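Local coordinates for protein branched-chain amino acid aminotransferase (Thermoproteus uzoniensis 768-20, PDB 6THQ) that probably transfers the amino group of leucine, isoleucine or valine to 2-oxoglutarate with the help of pyridoxal 5'-phosphate, at residues G134-V139 and G259-I264. Sequence-based numbering, arbitrary orientation.
Sequences GKYLKV and GTAAEI. With PY5 (2-[O-phosphonopyridoxyl]-amino-pentanoic acid), chain E; PLP (pyridoxal-5'-phosphate), chain D.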
# COMPACT_ATOMS: atom_id res chain seq x y z
N GLY A 134 -11.66 -21.07 -10.62
CA GLY A 134 -11.26 -22.48 -10.49
C GLY A 134 -9.97 -22.57 -9.65
O GLY A 134 -9.90 -21.95 -8.57
N LYS A 135 -8.94 -23.29 -10.12
CA LYS A 135 -7.67 -23.45 -9.42
C LYS A 135 -6.70 -22.25 -9.61
O LYS A 135 -6.59 -21.72 -10.70
CB LYS A 135 -6.96 -24.76 -9.85
CG LYS A 135 -7.83 -26.02 -9.81
CD LYS A 135 -7.91 -26.65 -8.42
CE LYS A 135 -9.20 -27.45 -8.12
NZ LYS A 135 -10.17 -26.67 -7.26
N TYR A 136 -5.98 -21.84 -8.55
CA TYR A 136 -4.96 -20.76 -8.60
C TYR A 136 -3.54 -21.24 -8.86
O TYR A 136 -2.75 -20.54 -9.50
CB TYR A 136 -4.95 -20.02 -7.27
CG TYR A 136 -4.11 -18.75 -7.20
CD1 TYR A 136 -4.40 -17.63 -8.00
CD2 TYR A 136 -3.10 -18.61 -6.25
CE1 TYR A 136 -3.68 -16.44 -7.90
CE2 TYR A 136 -2.40 -17.40 -6.11
CZ TYR A 136 -2.67 -16.33 -6.95
OH TYR A 136 -1.99 -15.10 -6.83
N LEU A 137 -3.20 -22.42 -8.35
CA LEU A 137 -1.85 -22.99 -8.49
C LEU A 137 -2.06 -24.41 -9.02
O LEU A 137 -3.13 -25.00 -8.78
CB LEU A 137 -1.14 -23.02 -7.13
CG LEU A 137 -0.85 -21.71 -6.35
CD1 LEU A 137 -0.10 -21.99 -5.06
CD2 LEU A 137 -0.08 -20.66 -7.17
N LYS A 138 -1.07 -24.96 -9.75
CA LYS A 138 -1.16 -26.31 -10.30
C LYS A 138 -1.40 -27.33 -9.19
O LYS A 138 -0.55 -27.53 -8.30
CB LYS A 138 0.12 -26.71 -11.04
CG LYS A 138 0.54 -25.85 -12.19
CD LYS A 138 1.84 -26.37 -12.76
CE LYS A 138 2.03 -25.82 -14.17
NZ LYS A 138 2.69 -24.51 -14.13
N VAL A 139 -2.53 -28.02 -9.27
CA VAL A 139 -2.93 -29.01 -8.25
C VAL A 139 -1.87 -30.12 -8.00
O VAL A 139 -1.73 -30.60 -6.86
CB VAL A 139 -4.37 -29.54 -8.53
CG1 VAL A 139 -4.46 -30.12 -9.95
CG2 VAL A 139 -4.86 -30.53 -7.44
N GLY A 259 -4.03 -21.55 1.36
CA GLY A 259 -4.67 -20.25 1.28
C GLY A 259 -6.04 -20.37 0.65
O GLY A 259 -6.33 -21.40 0.05
N THR A 260 -6.88 -19.34 0.81
CA THR A 260 -8.19 -19.41 0.27
C THR A 260 -8.17 -19.73 -1.25
O THR A 260 -8.76 -20.73 -1.72
CB THR A 260 -8.99 -18.18 0.60
OG1 THR A 260 -9.11 -18.14 2.03
CG2 THR A 260 -10.42 -18.32 -0.01
N ALA A 261 -7.50 -18.89 -2.01
CA ALA A 261 -7.35 -19.09 -3.44
C ALA A 261 -6.52 -20.32 -3.72
O ALA A 261 -6.88 -21.11 -4.61
CB ALA A 261 -6.65 -17.88 -4.08
N ALA A 262 -5.40 -20.47 -3.00
CA ALA A 262 -4.45 -21.50 -3.28
C ALA A 262 -4.92 -22.90 -2.88
O ALA A 262 -4.33 -23.91 -3.32
CB ALA A 262 -3.16 -21.21 -2.54
N GLU A 263 -5.89 -22.95 -1.98
CA GLU A 263 -6.31 -24.24 -1.39
C GLU A 263 -5.14 -24.96 -0.68
O GLU A 263 -4.43 -24.33 0.10
CB GLU A 263 -6.96 -25.11 -2.46
CG GLU A 263 -8.21 -24.40 -3.01
CD GLU A 263 -8.92 -25.14 -4.12
OE1 GLU A 263 -8.25 -25.85 -4.93
OE2 GLU A 263 -10.14 -25.00 -4.16
N ILE A 264 -4.93 -26.23 -0.97
CA ILE A 264 -3.75 -26.95 -0.45
C ILE A 264 -2.94 -27.42 -1.62
O ILE A 264 -3.37 -28.28 -2.29
CB ILE A 264 -4.13 -28.19 0.41
CG1 ILE A 264 -5.32 -27.87 1.31
CG2 ILE A 264 -2.95 -28.69 1.17
CD1 ILE A 264 -4.97 -26.95 2.42
N1 PY5 E . -0.51 -15.00 3.12
C2 PY5 E . -0.79 -14.06 2.18
C2A PY5 E . 0.27 -13.04 1.82
C3 PY5 E . -2.10 -14.13 1.44
O3 PY5 E . -2.42 -13.25 0.44
C4 PY5 E . -3.06 -15.22 1.84
C4A PY5 E . -4.41 -15.38 1.16
C5 PY5 E . -2.62 -16.14 2.91
C6 PY5 E . -1.37 -15.96 3.50
C5A PY5 E . -3.56 -17.26 3.36
O4P PY5 E . -4.78 -16.66 3.85
P PY5 E . -6.19 -17.44 3.95
O1P PY5 E . -6.78 -17.29 2.57
O2P PY5 E . -5.82 -18.87 4.18
O3P PY5 E . -6.90 -16.71 5.08
N PY5 E . -4.74 -14.06 0.68
CA PY5 E . -5.16 -13.93 -0.69
C PY5 E . -6.27 -14.97 -0.79
O PY5 E . -7.31 -14.35 -0.61
CB PY5 E . -4.00 -13.84 -1.72
CG PY5 E . -4.10 -12.55 -2.55
CD PY5 E . -4.92 -12.87 -3.80
OXT PY5 E . -6.20 -16.24 -0.94
N1 PLP D . -1.11 -14.68 3.10
C2 PLP D . -1.48 -13.56 2.43
C2A PLP D . -0.41 -12.56 2.19
C3 PLP D . -2.88 -13.43 1.91
O3 PLP D . -3.34 -12.35 1.20
C4 PLP D . -3.83 -14.54 2.20
C4A PLP D . -5.28 -14.45 1.72
C5 PLP D . -3.27 -15.70 2.96
C6 PLP D . -1.93 -15.69 3.36
C5A PLP D . -4.10 -16.91 3.32
O4P PLP D . -5.10 -16.55 4.25
P PLP D . -6.49 -17.33 4.14
O1P PLP D . -6.86 -17.08 2.70
O2P PLP D . -6.16 -18.77 4.41
O3P PLP D . -7.31 -16.64 5.20
O HOH W 1 -5.66 -23.58 -6.21
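Ala261 O is gripped by Arg47 NH2 and by an ordered water, and Tyr136 CB rests on it at 3.5 Å. The water oxygen accepts from Tyr136 N at 2.9 Å. It donates to Ala261 O at 3.2 Å and, more weakly, to Ala262 O, bridging the two segments. With CG anti to the backbone N (chi1 -172°), the Tyr136 ring lies over Ala261, whose CB sits over one face, offset toward the rim, 4.1 Å from Tyr136 CG. Next to it, Leu137 CD1 meets Ala262 CB at 4.0 Å. In this class-IV aminotransferase the loop between strands 124-132 and 142-146 thus packs against the turn after strand 254-259, a turn that binds the cofactor phosphate together with Arg66, Ile223 and Thr224. There Thr260 N donates to the phosphate oxygen O1P of whichever of the two overlapping ligands, PY5 or PLP, occupies the site (2.9 Å to PLP O1P), while Ala261 N points almost straight (172°) at the PY5 carboxylate oxygen OXT. Lys135, bent at chi2 and chi4, crosses the extended Glu263 at about a right angle; Lys135 NZ forms a salt bridge with Glu263 OE1 at 3.1 Å, on the syn lone pair of that oxygen. The other carboxylate oxygen, Glu263 OE2, is hydrogen-bonded to Tyr49 OH.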